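Local coordinates for putative cytosine/guanine deaminase (Unidentified, PDB 2PAJ), which catalyses the zinc-dependent hydrolytic deamination of 2-amino-4-hydroxypteridines such as isoxanthopterin to 2,4-dihydroxypteridines, releasing ammonium, at residues D136-Y141 with A151-E156; E112-L117 with R476-E481. One frame throughout, in Å; residues are numbered along the deposited sequence.

Overall arrangement
After the N-terminal strands, which end with 67-73, the chain enters helix 112-127, whose first turn, 112-117, pairs with a segment near the C terminus. Strand 131-136 follows, and the loop at its C-terminal end folds back on helix 149-159: contact 1 closes this short loop of the TIM-barrel-like amidohydrolase fold. Some 320 residues later segment 476-481, on the C-terminal helix 464-483, lies against 112-117 and closes contact 2, so the small loop of contact 1 falls wholly within the large one. The two meet directly, because Arg116 forms salt bridges with Glu155 and Glu156, while Phe115 packs on Val140. Strand end, two barrel helices and terminal helix are thus tied in series.

Contact 1: D136-Y141 with A151-E156; sequences DHNYVY and AILFEE
Leu153 carries the helix side of this contact with one methyl group, CD1, which reaches the side chains of both Asp136 and Asn138. The packing is small and buried. Leu153 CD1 lies 3.4 Å from Asp136 OD2, the two side chains meeting at about a right angle, and 3.6 Å from Asn138 ND2. It also touches the aliphatic root of the asparagine, 3.7 Å from Asn138 CB. Asp136 and Asn138 both hold CG anti to the backbone N (chi1 179° and -179°), which sets Asp136 OD2 and Asn138 ND2 beside the leucine methyl.

The OD1 atom of each group is held by a hydrogen bond, and none crosses to 151-156. Asn138 OD1 accepts from Val140 N at 3.2 Å, forming an Asx turn; the donor sits well above the carbonyl plane, 53° out of it. Asp136 OD1 accepts from the backbone N of Leu79, next to the zinc ligand His78, whose ND1 is in turn bonded to His137 O. The contact therefore backs onto the metal site, with the zinc ion about 9 Å from the Asp136 side chain.

Leu153, which meets the end of strand 131-136, also touches Ala119 of helix 112-127 and Phe164 of strand 163-168.

Contact 2: E112-L117 with R476-E481; sequences ERRFRL and RELLRE
Arg114 reaches across from helix 112-127 and presents the edge of its guanidinium to two carboxylates of the C-terminal helix, those of Glu477 and Glu481. Glu481 is gripped end-on by two nitrogens: NH1 of Arg114 donates to Glu481 OE1 at 3.1 Å, and NH2 of Arg114 donates to Glu481 OE2 at 2.5 Å, a length shorter than usual and not to be read closely at this resolution. Both oxygens lie close to the guanidinium plane, but the carboxylate is turned 29° against it. OE1 is consequently met on its syn side though out of the carboxylate plane, and OE2 from above that plane. NH2 of Arg114 has a second, nearly straight bond, 3.1 Å to Glu477 OE1, which uses its anti lone pair. Two acidic groups thus share one cation in a salt-bridge network.

Leu478 CD2 lies over one face of the guanidinium, 4.3 Å from NH1 of Arg114. The glutamates stand one helical turn apart, so their side chains leave the same side of the helix. Arg114 meets them with a chain extended from CG to NE, spanning much of the 13.1 Å between the axes of the two short segments. Further out, NH1 of Arg114 also bonds to the backbone O of Leu109, which would help fix the rotation of the group.

The segments run at 124° to each other, closer to perpendicular than to antiparallel. Val474 touches the Arg114 side chain, and Leu117 packs on Leu467, Glu470 and Val474, extending the interface along helix 464-483. On its other flank, helix 112-127 rests against helix 149-159 through Phe115 and Arg116, making it the middle layer between that barrel helix and the C-terminal one.

Contact 1: D136-Y141 with A151-E156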
loop_
_atom_site.group_PDB
_atom_site.type_symbol
_atom_site.label_atom_id
_atom_site.label_comp_id
_atom_site.label_asym_id
_atom_site.label_seq_id
_atom_site.Cartn_x
_atom_site.Cartn_y
_atom_site.Cartn_z
ATOM N N ASP A 136 4.475 -3.555 -1.596
ATOM C CA ASP A 136 4.300 -4.992 -1.694
ATOM C C ASP A 136 5.279 -5.742 -0.798
ATOM O O ASP A 136 6.474 -5.453 -0.793
ATOM C CB ASP A 136 4.457 -5.462 -3.141
ATOM C CG ASP A 136 4.306 -6.972 -3.275
ATOM O OD1 ASP A 136 3.245 -7.511 -2.889
ATOM O OD2 ASP A 136 5.255 -7.628 -3.757
ATOM N N HIS A 137 4.744 -6.685 -0.024
ATOM C CA HIS A 137 5.542 -7.514 0.870
ATOM C C HIS A 137 5.875 -8.734 0.026
ATOM O O HIS A 137 5.244 -9.786 0.138
ATOM C CB HIS A 137 4.734 -7.921 2.110
ATOM C CG HIS A 137 5.561 -8.549 3.191
ATOM N ND1 HIS A 137 5.014 -9.049 4.352
ATOM C CD2 HIS A 137 6.897 -8.747 3.291
ATOM C CE1 HIS A 137 5.974 -9.528 5.122
ATOM N NE2 HIS A 137 7.125 -9.357 4.500
ATOM N N ASN A 138 6.857 -8.560 -0.852
ATOM C CA ASN A 138 7.290 -9.611 -1.758
ATOM C C ASN A 138 8.191 -10.612 -1.052
ATOM O O ASN A 138 9.141 -10.237 -0.362
ATOM C CB ASN A 138 8.006 -8.992 -2.965
ATOM C CG ASN A 138 8.468 -10.033 -3.969
ATOM O OD1 ASN A 138 7.888 -11.117 -4.068
ATOM N ND2 ASN A 138 9.498 -9.695 -4.742
ATOM N N TYR A 139 7.873 -11.895 -1.196
ATOM C CA TYR A 139 8.695 -12.905 -0.563
ATOM C C TYR A 139 9.010 -14.085 -1.451
ATOM O O TYR A 139 9.409 -15.160 -0.980
ATOM C CB TYR A 139 8.114 -13.346 0.783
ATOM C CG TYR A 139 6.730 -13.925 0.757
ATOM C CD1 TYR A 139 6.485 -15.179 0.202
ATOM C CD2 TYR A 139 5.683 -13.252 1.373
ATOM C CE1 TYR A 139 5.242 -15.754 0.269
ATOM C CE2 TYR A 139 4.431 -13.808 1.452
ATOM C CZ TYR A 139 4.213 -15.061 0.899
ATOM O OH TYR A 139 2.968 -15.621 0.975
ATOM N N VAL A 140 8.854 -13.880 -2.752
ATOM C CA VAL A 140 9.238 -14.937 -3.659
ATOM C C VAL A 140 10.718 -14.666 -3.989
ATOM O O VAL A 140 11.072 -13.782 -4.779
ATOM C CB VAL A 140 8.350 -14.988 -4.935
ATOM C CG1 VAL A 140 6.977 -14.422 -4.617
ATOM C CG2 VAL A 140 8.996 -14.279 -6.094
ATOM N N TYR A 141 11.572 -15.414 -3.292
ATOM C CA TYR A 141 13.020 -15.354 -3.423
ATOM C C TYR A 141 13.506 -16.742 -3.008
ATOM O O TYR A 141 12.925 -17.373 -2.120
ATOM C CB TYR A 141 13.601 -14.314 -2.472
ATOM C CG TYR A 141 13.198 -12.889 -2.785
ATOM C CD1 TYR A 141 13.639 -12.261 -3.953
ATOM C CD2 TYR A 141 12.367 -12.169 -1.912
ATOM C CE1 TYR A 141 13.272 -10.968 -4.247
ATOM C CE2 TYR A 141 11.988 -10.862 -2.197
ATOM C CZ TYR A 141 12.444 -10.276 -3.369
ATOM O OH TYR A 141 12.051 -9.010 -3.693
ATOM N N ALA A 151 13.247 -6.536 -9.696
ATOM C CA ALA A 151 13.347 -5.805 -10.953
ATOM C C ALA A 151 11.968 -5.658 -11.578
ATOM O O ALA A 151 11.523 -4.559 -11.892
ATOM C CB ALA A 151 14.261 -6.545 -11.906
ATOM N N ILE A 152 11.307 -6.790 -11.761
ATOM C CA ILE A 152 9.986 -6.833 -12.360
ATOM C C ILE A 152 8.967 -5.931 -11.651
ATOM O O ILE A 152 8.227 -5.184 -12.302
ATOM C CB ILE A 152 9.466 -8.290 -12.379
ATOM C CG1 ILE A 152 10.399 -9.156 -13.239
ATOM C CG2 ILE A 152 8.044 -8.323 -12.885
ATOM C CD1 ILE A 152 10.201 -10.643 -13.061
ATOM N N LEU A 153 8.936 -5.993 -10.321
ATOM C CA LEU A 153 8.004 -5.186 -9.552
ATOM C C LEU A 153 8.191 -3.686 -9.789
ATOM O O LEU A 153 7.203 -2.970 -9.994
ATOM C CB LEU A 153 8.123 -5.510 -8.062
ATOM C CG LEU A 153 7.507 -6.831 -7.581
ATOM C CD1 LEU A 153 7.633 -6.969 -6.069
ATOM C CD2 LEU A 153 6.057 -6.878 -7.975
ATOM N N PHE A 154 9.435 -3.206 -9.767
ATOM C CA PHE A 154 9.704 -1.783 -10.002
ATOM C C PHE A 154 9.385 -1.403 -11.452
ATOM O O PHE A 154 8.937 -0.296 -11.741
ATOM C CB PHE A 154 11.171 -1.451 -9.696
ATOM C CG PHE A 154 11.457 -1.220 -8.237
ATOM C CD1 PHE A 154 10.953 -0.104 -7.580
ATOM C CD2 PHE A 154 12.235 -2.119 -7.523
ATOM C CE1 PHE A 154 11.224 0.114 -6.219
ATOM C CE2 PHE A 154 12.517 -1.925 -6.177
ATOM C CZ PHE A 154 12.013 -0.806 -5.512
ATOM N N GLU A 155 9.612 -2.331 -12.366
ATOM C CA GLU A 155 9.351 -2.075 -13.770
ATOM C C GLU A 155 7.869 -1.847 -13.982
ATOM O O GLU A 155 7.458 -0.845 -14.573
ATOM C CB GLU A 155 9.826 -3.254 -14.626
ATOM C CG GLU A 155 11.343 -3.401 -14.650
ATOM C CD GLU A 155 11.807 -4.633 -15.400
ATOM O OE1 GLU A 155 11.615 -4.688 -16.636
ATOM O OE2 GLU A 155 12.361 -5.553 -14.754
ATOM N N GLU A 156 7.067 -2.778 -13.484
ATOM C CA GLU A 156 5.625 -2.692 -13.626
ATOM C C GLU A 156 5.040 -1.447 -12.969
ATOM O O GLU A 156 4.231 -0.741 -13.571
ATOM C CB GLU A 156 4.979 -3.960 -13.055
ATOM C CG GLU A 156 5.296 -5.197 -13.870
ATOM C CD GLU A 156 4.973 -5.008 -15.349
ATOM O OE1 GLU A 156 3.796 -4.732 -15.677
ATOM O OE2 GLU A 156 5.895 -5.120 -16.185
#

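Contact 2: E112-L117 with R476-E481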
loop_
_atom_site.group_PDB
_atom_site.type_symbol
_atom_site.label_atom_id
_atom_site.label_comp_id
_atom_site.label_asym_id
_atom_site.label_seq_id
_atom_site.Cartn_x
_atom_site.Cartn_y
_atom_site.Cartn_z
ATOM N N GLU A 112 8.909 -16.165 -14.815
ATOM C CA GLU A 112 9.075 -14.830 -15.386
ATOM C C GLU A 112 7.713 -14.227 -15.721
ATOM O O GLU A 112 7.196 -13.354 -15.023
ATOM C CB GLU A 112 9.913 -14.943 -16.669
ATOM C CG GLU A 112 10.017 -13.673 -17.497
ATOM C CD GLU A 112 10.680 -12.550 -16.731
ATOM O OE1 GLU A 112 11.401 -12.852 -15.752
ATOM O OE2 GLU A 112 10.495 -11.369 -17.111
ATOM N N ARG A 113 7.162 -14.727 -16.820
ATOM C CA ARG A 113 5.879 -14.318 -17.358
ATOM C C ARG A 113 4.805 -14.180 -16.289
ATOM O O ARG A 113 4.178 -13.126 -16.149
ATOM C CB ARG A 113 5.440 -15.345 -18.408
ATOM C CG ARG A 113 4.041 -15.141 -18.942
ATOM C CD ARG A 113 4.018 -14.074 -20.040
ATOM N NE ARG A 113 2.738 -13.356 -20.081
ATOM C CZ ARG A 113 2.443 -12.283 -19.342
ATOM N NH1 ARG A 113 3.340 -11.774 -18.494
ATOM N NH2 ARG A 113 1.238 -11.730 -19.440
ATOM N N ARG A 114 4.603 -15.257 -15.539
ATOM C CA ARG A 114 3.595 -15.291 -14.498
ATOM C C ARG A 114 3.735 -14.261 -13.397
ATOM O O ARG A 114 2.789 -13.520 -13.124
ATOM C CB ARG A 114 3.514 -16.704 -13.913
ATOM C CG ARG A 114 2.905 -17.686 -14.902
ATOM C CD ARG A 114 2.908 -19.117 -14.405
ATOM N NE ARG A 114 2.272 -20.012 -15.368
ATOM C CZ ARG A 114 2.280 -21.338 -15.283
ATOM N NH1 ARG A 114 2.895 -21.940 -14.274
ATOM N NH2 ARG A 114 1.666 -22.062 -16.207
ATOM N N PHE A 115 4.902 -14.199 -12.766
ATOM C CA PHE A 115 5.112 -13.238 -11.689
ATOM C C PHE A 115 4.748 -11.849 -12.188
ATOM O O PHE A 115 4.080 -11.077 -11.505
ATOM C CB PHE A 115 6.573 -13.232 -11.247
ATOM C CG PHE A 115 6.832 -12.386 -10.028
ATOM C CD1 PHE A 115 6.514 -12.856 -8.760
ATOM C CD2 PHE A 115 7.373 -11.118 -10.146
ATOM C CE1 PHE A 115 6.723 -12.090 -7.638
ATOM C CE2 PHE A 115 7.590 -10.333 -9.025
ATOM C CZ PHE A 115 7.265 -10.821 -7.764
ATOM N N ARG A 116 5.190 -11.550 -13.399
ATOM C CA ARG A 116 4.942 -10.257 -14.027
ATOM C C ARG A 116 3.452 -9.953 -14.219
ATOM O O ARG A 116 3.014 -8.811 -14.056
ATOM C CB ARG A 116 5.660 -10.234 -15.373
ATOM C CG ARG A 116 5.724 -8.890 -16.031
ATOM C CD ARG A 116 7.071 -8.760 -16.682
ATOM N NE ARG A 116 7.662 -7.458 -16.421
ATOM C CZ ARG A 116 8.968 -7.224 -16.444
ATOM N NH1 ARG A 116 9.818 -8.216 -16.715
ATOM N NH2 ARG A 116 9.424 -6.001 -16.201
ATOM N N LEU A 117 2.690 -10.984 -14.576
ATOM C CA LEU A 117 1.263 -10.854 -14.799
ATOM C C LEU A 117 0.522 -10.578 -13.497
ATOM O O LEU A 117 -0.308 -9.675 -13.431
ATOM C CB LEU A 117 0.715 -12.132 -15.425
ATOM C CG LEU A 117 -0.751 -12.088 -15.852
ATOM C CD1 LEU A 117 -0.922 -11.174 -17.072
ATOM C CD2 LEU A 117 -1.206 -13.499 -16.171
ATOM N N ARG A 476 -5.854 -21.401 -15.882
ATOM C CA ARG A 476 -6.122 -22.752 -16.381
ATOM C C ARG A 476 -4.815 -23.540 -16.292
ATOM O O ARG A 476 -4.766 -24.624 -15.710
ATOM C CB ARG A 476 -6.554 -22.725 -17.852
ATOM C CG ARG A 476 -7.879 -22.059 -18.149
ATOM C CD ARG A 476 -7.966 -21.656 -19.638
ATOM N NE ARG A 476 -9.318 -21.227 -20.029
ATOM C CZ ARG A 476 -9.582 -20.177 -20.814
ATOM N NH1 ARG A 476 -8.586 -19.434 -21.298
ATOM N NH2 ARG A 476 -10.845 -19.864 -21.117
ATOM N N GLU A 477 -3.760 -22.986 -16.888
ATOM C CA GLU A 477 -2.442 -23.617 -16.876
ATOM C C GLU A 477 -2.081 -23.950 -15.446
ATOM O O GLU A 477 -1.722 -25.079 -15.120
ATOM C CB GLU A 477 -1.398 -22.665 -17.446
ATOM C CG GLU A 477 -1.503 -22.440 -18.930
ATOM C CD GLU A 477 -0.787 -21.182 -19.350
ATOM O OE1 GLU A 477 0.256 -20.872 -18.730
ATOM O OE2 GLU A 477 -1.263 -20.501 -20.290
ATOM N N LEU A 478 -2.172 -22.939 -14.597
ATOM C CA LEU A 478 -1.886 -23.091 -13.185
ATOM C C LEU A 478 -2.642 -24.282 -12.614
ATOM O O LEU A 478 -2.063 -25.196 -12.020
ATOM C CB LEU A 478 -2.313 -21.827 -12.449
ATOM C CG LEU A 478 -1.259 -20.737 -12.323
ATOM C CD1 LEU A 478 -1.907 -19.455 -11.833
ATOM C CD2 LEU A 478 -0.189 -21.202 -11.357
ATOM N N LEU A 479 -3.953 -24.259 -12.797
ATOM C CA LEU A 479 -4.789 -25.327 -12.292
ATOM C C LEU A 479 -4.350 -26.684 -12.829
ATOM O O LEU A 479 -4.339 -27.672 -12.088
ATOM C CB LEU A 479 -6.253 -25.053 -12.645
ATOM C CG LEU A 479 -6.863 -23.878 -11.871
ATOM C CD1 LEU A 479 -8.267 -23.573 -12.373
ATOM C CD2 LEU A 479 -6.877 -24.213 -10.387
ATOM N N ARG A 480 -3.979 -26.735 -14.109
ATOM C CA ARG A 480 -3.542 -27.998 -14.704
ATOM C C ARG A 480 -2.280 -28.477 -14.017
ATOM O O ARG A 480 -2.211 -29.603 -13.506
ATOM C CB ARG A 480 -3.266 -27.832 -16.196
ATOM C CG ARG A 480 -4.511 -27.857 -17.062
ATOM C CD ARG A 480 -4.164 -28.008 -18.538
ATOM N NE ARG A 480 -5.342 -28.355 -19.340
ATOM C CZ ARG A 480 -5.289 -28.963 -20.531
ATOM N NH1 ARG A 480 -4.109 -29.294 -21.061
ATOM N NH2 ARG A 480 -6.408 -29.256 -21.196
ATOM N N GLU A 481 -1.289 -27.597 -13.996
ATOM C CA GLU A 481 -0.014 -27.905 -13.400
ATOM C C GLU A 481 -0.003 -28.396 -11.955
ATOM O O GLU A 481 0.782 -29.284 -11.625
ATOM C CB GLU A 481 0.904 -26.710 -13.570
ATOM C CG GLU A 481 1.398 -26.547 -14.985
ATOM C CD GLU A 481 2.217 -25.283 -15.150
ATOM O OE1 GLU A 481 3.088 -25.023 -14.277
ATOM O OE2 GLU A 481 2.000 -24.558 -16.150
#